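Local coordinates for protein BsaWI endonuclease (Geobacillus stearothermophilus, PDB 4ZSF) that probably cuts double-stranded DNA as a metal-dependent restriction endonuclease of the PD-(D/E)XK nuclease superfamily, at residues A[148-162]-A[245-257]. Numbering follows the deposited sequence. Where two conformers were deposited one is given.
Sequences ITVRNNDKEYVFGCI and FVQHAREAAEDWL
The β-hairpin of strands 148-152 and 155-162, joined by a type I' turn from N152 to K155, belongs to the mixed β-sheet of the PD-(D/E)XK nuclease fold, and helix 245-257 packs on one face of it. The axis of helix 245-257 passes 9.3 Å from that of strand 148-152 and 8.6 Å from that of strand 155-162. F159 and G160, both opposite I148, form a classic β-bulge. At F159, chi1 of 69° tucks CG between the two backbone branches, turning one face of the ring to A253 CB. This is a CH-π contact, with A253 CB 3.8 Å from the ring centroid and 15° off the normal, while I148 CG2 covers the opposite face. F159 CB in turn sits 3.5 Å from the centroid of the five-membered ring of W256, over its face. The same face of the indole receives V158 O, 3.3 Å from W256 CZ2, and the Y157 side chain crosses W256 at about a right angle. Replacing W256 by an alanine would remove the indole and is likely to leave F159 CB, Y157 CB and V158 O without the surface they pack against. Toward the turn, V150 CG1 and L257 CD1 meet tip to tip at 4.1 Å. At the far end, I162 CD1 reaches the edge of the F245 ring, 3.9 Å from CZ, and I148 CD1 touches A249 CB. Most of the side-chain contacts join carbon atoms, and A249, A252 and A253 are small enough to let F159 CE2 come within 3.7 Å of A253 N; cohesion therefore rests largely on shape and burial.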
loop_
_atom_site.group_PDB
_atom_site.type_symbol
_atom_site.label_atom_id
_atom_site.label_comp_id
_atom_site.label_asym_id
_atom_site.label_seq_id
_atom_site.Cartn_x
_atom_site.Cartn_y
_atom_site.Cartn_z
ATOM N N ILE A 148 -8.387 -21.167 -12.551
ATOM C CA ILE A 148 -8.445 -22.627 -12.757
ATOM C C ILE A 148 -9.204 -22.901 -14.042
ATOM O O ILE A 148 -10.230 -22.238 -14.348
ATOM C CB ILE A 148 -9.031 -23.359 -11.529
ATOM C CG1 ILE A 148 -9.029 -24.893 -11.730
ATOM C CG2 ILE A 148 -10.448 -22.824 -11.123
ATOM C CD1 ILE A 148 -9.312 -25.690 -10.374
ATOM N N THR A 149 -8.745 -23.911 -14.789
ATOM C CA THR A 149 -9.348 -24.237 -16.064
ATOM C C THR A 149 -9.809 -25.665 -16.132
ATOM O O THR A 149 -9.355 -26.525 -15.324
ATOM C CB THR A 149 -8.369 -24.068 -17.241
ATOM O OG1 THR A 149 -7.336 -25.056 -17.137
ATOM C CG2 THR A 149 -7.730 -22.680 -17.275
ATOM N N VAL A 150 -10.668 -25.936 -17.111
ATOM C CA VAL A 150 -11.135 -27.314 -17.356
ATOM C C VAL A 150 -11.089 -27.558 -18.858
ATOM O O VAL A 150 -11.337 -26.628 -19.641
ATOM C CB VAL A 150 -12.564 -27.550 -16.831
ATOM C CG1 VAL A 150 -13.571 -26.596 -17.561
ATOM C CG2 VAL A 150 -12.948 -28.997 -17.027
ATOM N N ARG A 151 -10.713 -28.784 -19.255
ATOM C CA ARG A 151 -10.644 -29.152 -20.643
ATOM C C ARG A 151 -11.945 -29.824 -21.060
ATOM O O ARG A 151 -12.431 -30.719 -20.394
ATOM C CB ARG A 151 -9.413 -30.063 -20.859
ATOM C CG ARG A 151 -9.185 -30.513 -22.262
ATOM C CD ARG A 151 -7.684 -30.803 -22.484
ATOM N NE ARG A 151 -6.963 -29.569 -22.797
ATOM C CZ ARG A 151 -6.745 -29.134 -24.032
ATOM N NH1 ARG A 151 -7.149 -29.866 -25.062
ATOM N NH2 ARG A 151 -6.105 -27.986 -24.241
ATOM N N ASN A 152 -12.551 -29.326 -22.121
ATOM C CA ASN A 152 -13.801 -29.889 -22.617
ATOM C C ASN A 152 -13.776 -29.852 -24.136
ATOM O O ASN A 152 -13.522 -28.812 -24.724
ATOM C CB ASN A 152 -15.008 -29.106 -22.049
ATOM C CG ASN A 152 -16.348 -29.663 -22.513
ATOM O OD1 ASN A 152 -16.898 -29.213 -23.532
ATOM N ND2 ASN A 152 -16.856 -30.671 -21.805
ATOM N N ASN A 153 -14.032 -31.002 -24.757
ATOM C CA ASN A 153 -13.981 -31.117 -26.214
ATOM C C ASN A 153 -12.684 -30.535 -26.750
ATOM O O ASN A 153 -12.687 -29.753 -27.703
ATOM C CB ASN A 153 -15.194 -30.442 -26.828
ATOM C CG ASN A 153 -16.468 -31.184 -26.505
ATOM O OD1 ASN A 153 -16.447 -32.403 -26.292
ATOM N ND2 ASN A 153 -17.590 -30.459 -26.442
ATOM N N ASP A 154 -11.577 -30.917 -26.108
ATOM C CA ASP A 154 -10.238 -30.508 -26.525
ATOM C C ASP A 154 -9.974 -29.005 -26.454
ATOM O O ASP A 154 -9.056 -28.524 -27.091
ATOM C CB ASP A 154 -9.942 -30.977 -27.965
ATOM C CG ASP A 154 -9.698 -32.478 -28.067
ATOM O OD1 ASP A 154 -9.994 -33.229 -27.108
ATOM O OD2 ASP A 154 -9.216 -32.910 -29.135
ATOM N N LYS A 155 -10.745 -28.273 -25.657
ATOM C CA LYS A 155 -10.569 -26.824 -25.540
ATOM C C LYS A 155 -10.444 -26.535 -24.064
ATOM O O LYS A 155 -11.010 -27.273 -23.264
ATOM C CB LYS A 155 -11.750 -26.070 -26.138
ATOM C CG LYS A 155 -11.708 -26.035 -27.667
ATOM C CD LYS A 155 -13.038 -25.628 -28.212
ATOM C CE LYS A 155 -14.071 -26.728 -27.976
ATOM N NZ LYS A 155 -15.017 -26.846 -29.129
ATOM N N GLU A 156 -9.722 -25.471 -23.694
ATOM C CA GLU A 156 -9.489 -25.208 -22.294
ATOM C C GLU A 156 -10.244 -23.950 -21.913
ATOM O O GLU A 156 -10.107 -22.889 -22.559
ATOM C CB GLU A 156 -7.957 -25.055 -22.047
ATOM C CG GLU A 156 -7.567 -24.807 -20.576
ATOM C CD GLU A 156 -6.063 -24.927 -20.323
ATOM O OE1 GLU A 156 -5.263 -25.044 -21.318
ATOM O OE2 GLU A 156 -5.673 -24.934 -19.129
ATOM N N TYR A 157 -11.025 -24.055 -20.835
ATOM C CA TYR A 157 -11.884 -22.967 -20.384
ATOM C C TYR A 157 -11.491 -22.504 -19.008
ATOM O O TYR A 157 -11.417 -23.341 -18.132
ATOM C CB TYR A 157 -13.324 -23.425 -20.309
ATOM C CG TYR A 157 -13.865 -23.818 -21.660
ATOM C CD1 TYR A 157 -14.449 -22.862 -22.488
ATOM C CD2 TYR A 157 -13.758 -25.147 -22.128
ATOM C CE1 TYR A 157 -14.963 -23.232 -23.767
ATOM C CE2 TYR A 157 -14.261 -25.506 -23.389
ATOM C CZ TYR A 157 -14.847 -24.553 -24.185
ATOM O OH TYR A 157 -15.332 -24.944 -25.413
ATOM N N VAL A 158 -11.316 -21.190 -18.799
ATOM C CA VAL A 158 -11.223 -20.693 -17.419
ATOM C C VAL A 158 -12.619 -20.742 -16.776
ATOM O O VAL A 158 -13.558 -20.163 -17.310
ATOM C CB VAL A 158 -10.686 -19.248 -17.374
ATOM C CG1 VAL A 158 -10.753 -18.685 -15.928
ATOM C CG2 VAL A 158 -9.286 -19.243 -17.900
ATOM N N PHE A 159 -12.763 -21.402 -15.622
ATOM C CA PHE A 159 -14.097 -21.404 -14.978
ATOM C C PHE A 159 -14.015 -20.833 -13.548
ATOM O O PHE A 159 -15.062 -20.649 -12.913
ATOM C CB PHE A 159 -14.698 -22.820 -14.938
ATOM C CG PHE A 159 -13.974 -23.812 -13.973
ATOM C CD1 PHE A 159 -12.884 -24.575 -14.415
ATOM C CD2 PHE A 159 -14.407 -23.952 -12.631
ATOM C CE1 PHE A 159 -12.214 -25.493 -13.516
ATOM C CE2 PHE A 159 -13.816 -24.851 -11.791
ATOM C CZ PHE A 159 -12.731 -25.590 -12.182
ATOM N N GLY A 160 -12.803 -20.622 -13.006
ATOM C CA GLY A 160 -12.754 -20.172 -11.620
ATOM C C GLY A 160 -11.632 -19.167 -11.372
ATOM O O GLY A 160 -10.613 -19.174 -12.103
ATOM N N CYS A 161 -11.873 -18.281 -10.397
ATOM C CA CYS A 161 -10.959 -17.215 -9.975
ATOM C C CYS A 161 -10.621 -17.481 -8.505
ATOM O O CYS A 161 -11.513 -17.768 -7.689
ATOM C CB CYS A 161 -11.671 -15.856 -10.089
ATOM S SG CYS A 161 -12.210 -15.454 -11.756
ATOM N N ILE A 162 -9.343 -17.410 -8.162
ATOM C CA ILE A 162 -8.880 -17.835 -6.857
ATOM C C ILE A 162 -8.001 -16.766 -6.203
ATOM O O ILE A 162 -7.038 -16.253 -6.815
ATOM C CB ILE A 162 -8.021 -19.135 -6.991
ATOM C CG1 ILE A 162 -8.865 -20.270 -7.619
ATOM C CG2 ILE A 162 -7.375 -19.508 -5.631
ATOM C CD1 ILE A 162 -7.943 -21.388 -8.232
ATOM N N PHE A 245 -10.964 -28.637 -1.771
ATOM C CA PHE A 245 -10.821 -27.723 -2.913
ATOM C C PHE A 245 -10.881 -28.529 -4.246
ATOM O O PHE A 245 -11.577 -28.144 -5.204
ATOM C CB PHE A 245 -9.487 -26.950 -2.809
ATOM C CG PHE A 245 -9.131 -26.187 -4.087
ATOM C CD1 PHE A 245 -9.698 -24.954 -4.366
ATOM C CD2 PHE A 245 -8.208 -26.718 -4.977
ATOM C CE1 PHE A 245 -9.391 -24.276 -5.575
ATOM C CE2 PHE A 245 -7.895 -26.067 -6.167
ATOM C CZ PHE A 245 -8.465 -24.832 -6.470
ATOM N N VAL A 246 -10.122 -29.609 -4.318
ATOM C CA VAL A 246 -10.109 -30.430 -5.543
ATOM C C VAL A 246 -11.484 -31.033 -5.800
ATOM O O VAL A 246 -11.981 -30.969 -6.950
ATOM C CB VAL A 246 -9.039 -31.551 -5.489
ATOM C CG1 VAL A 246 -9.178 -32.569 -6.689
ATOM C CG2 VAL A 246 -7.660 -30.958 -5.446
ATOM N N GLN A 247 -12.128 -31.595 -4.772
ATOM C CA GLN A 247 -13.445 -32.211 -5.039
ATOM C C GLN A 247 -14.501 -31.136 -5.426
ATOM O O GLN A 247 -15.354 -31.365 -6.308
ATOM C CB GLN A 247 -13.875 -33.069 -3.841
ATOM C CG GLN A 247 -12.915 -34.257 -3.612
ATOM C CD GLN A 247 -12.830 -35.137 -4.846
ATOM O OE1 GLN A 247 -13.861 -35.477 -5.398
ATOM N NE2 GLN A 247 -11.625 -35.397 -5.345
ATOM N N HIS A 248 -14.447 -29.950 -4.812
ATOM C CA HIS A 248 -15.400 -28.903 -5.201
ATOM C C HIS A 248 -15.078 -28.375 -6.601
ATOM O O HIS A 248 -16.011 -28.000 -7.344
ATOM C CB HIS A 248 -15.445 -27.760 -4.176
ATOM C CG HIS A 248 -15.955 -28.195 -2.824
ATOM N ND1 HIS A 248 -15.814 -27.420 -1.686
ATOM C CD2 HIS A 248 -16.559 -29.342 -2.433
ATOM C CE1 HIS A 248 -16.347 -28.054 -0.658
ATOM N NE2 HIS A 248 -16.824 -29.220 -1.079
ATOM N N ALA A 249 -13.793 -28.307 -6.946
ATOM C CA ALA A 249 -13.440 -27.856 -8.319
ATOM C C ALA A 249 -14.085 -28.789 -9.360
ATOM O O ALA A 249 -14.494 -28.326 -10.439
ATOM C CB ALA A 249 -11.941 -27.839 -8.527
ATOM N N ARG A 250 -14.110 -30.089 -9.078
ATOM C CA ARG A 250 -14.763 -31.041 -10.012
ATOM C C ARG A 250 -16.224 -30.669 -10.269
ATOM O O ARG A 250 -16.744 -30.703 -11.422
ATOM C CB ARG A 250 -14.697 -32.469 -9.450
ATOM C CG ARG A 250 -13.274 -33.029 -9.474
ATOM C CD ARG A 250 -13.273 -34.381 -8.747
ATOM N NE ARG A 250 -13.951 -35.387 -9.564
ATOM C CZ ARG A 250 -14.241 -36.608 -9.144
ATOM N NH1 ARG A 250 -13.965 -36.941 -7.890
ATOM N NH2 ARG A 250 -14.809 -37.493 -9.981
ATOM N N GLU A 251 -16.895 -30.351 -9.159
ATOM C CA GLU A 251 -18.303 -30.039 -9.226
ATOM C C GLU A 251 -18.533 -28.671 -9.879
ATOM O O GLU A 251 -19.476 -28.509 -10.649
ATOM C CB GLU A 251 -18.947 -30.060 -7.841
ATOM C CG GLU A 251 -20.469 -30.010 -7.992
ATOM C CD GLU A 251 -21.219 -29.983 -6.655
ATOM O OE1 GLU A 251 -20.572 -29.993 -5.570
ATOM O OE2 GLU A 251 -22.467 -29.943 -6.713
ATOM N N ALA A 252 -17.704 -27.694 -9.519
ATOM C CA ALA A 252 -17.798 -26.356 -10.100
ATOM C C ALA A 252 -17.599 -26.422 -11.628
ATOM O O ALA A 252 -18.327 -25.748 -12.399
ATOM C CB ALA A 252 -16.728 -25.447 -9.465
ATOM N N ALA A 253 -16.606 -27.199 -12.060
ATOM C CA ALA A 253 -16.305 -27.237 -13.521
ATOM C C ALA A 253 -17.522 -27.801 -14.277
ATOM O O ALA A 253 -17.917 -27.289 -15.356
ATOM C CB ALA A 253 -15.016 -28.062 -13.830
ATOM N N GLU A 254 -18.107 -28.838 -13.705
ATOM C CA GLU A 254 -19.261 -29.483 -14.304
ATOM C C GLU A 254 -20.396 -28.471 -14.463
ATOM O O GLU A 254 -20.987 -28.319 -15.540
ATOM C CB GLU A 254 -19.690 -30.667 -13.428
ATOM C CG GLU A 254 -21.167 -31.113 -13.616
ATOM C CD GLU A 254 -21.451 -31.744 -14.981
ATOM O OE1 GLU A 254 -20.508 -32.308 -15.591
ATOM O OE2 GLU A 254 -22.632 -31.667 -15.443
ATOM N N ASP A 255 -20.670 -27.755 -13.384
ATOM C CA ASP A 255 -21.813 -26.828 -13.372
ATOM C C ASP A 255 -21.502 -25.596 -14.216
ATOM O O ASP A 255 -22.416 -25.033 -14.790
ATOM C CB ASP A 255 -22.209 -26.430 -11.968
ATOM C CG ASP A 255 -23.000 -27.530 -11.249
ATOM O OD1 ASP A 255 -23.446 -28.560 -11.882
ATOM O OD2 ASP A 255 -23.190 -27.389 -10.034
ATOM N N TRP A 256 -20.233 -25.163 -14.284
ATOM C CA TRP A 256 -19.909 -24.032 -15.126
ATOM C C TRP A 256 -20.089 -24.393 -16.598
ATOM O O TRP A 256 -20.609 -23.590 -17.418
ATOM C CB TRP A 256 -18.476 -23.575 -14.827
ATOM C CG TRP A 256 -18.097 -22.317 -15.499
ATOM C CD1 TRP A 256 -18.101 -21.052 -14.945
ATOM C CD2 TRP A 256 -17.547 -22.185 -16.814
ATOM N NE1 TRP A 256 -17.597 -20.135 -15.851
ATOM C CE2 TRP A 256 -17.255 -20.804 -17.011
ATOM C CE3 TRP A 256 -17.284 -23.093 -17.844
ATOM C CZ2 TRP A 256 -16.699 -20.309 -18.210
ATOM C CZ3 TRP A 256 -16.768 -22.596 -19.070
ATOM C CH2 TRP A 256 -16.463 -21.215 -19.229
ATOM N N LEU A 257 -19.678 -25.613 -16.949
ATOM C CA LEU A 257 -19.827 -26.050 -18.319
ATOM C C LEU A 257 -21.306 -26.243 -18.688
ATOM O O LEU A 257 -21.696 -25.939 -19.792
ATOM C CB LEU A 257 -19.094 -27.380 -18.541
ATOM C CG LEU A 257 -17.558 -27.251 -18.485
ATOM C CD1 LEU A 257 -17.008 -28.680 -18.397
ATOM C CD2 LEU A 257 -17.062 -26.497 -19.772
#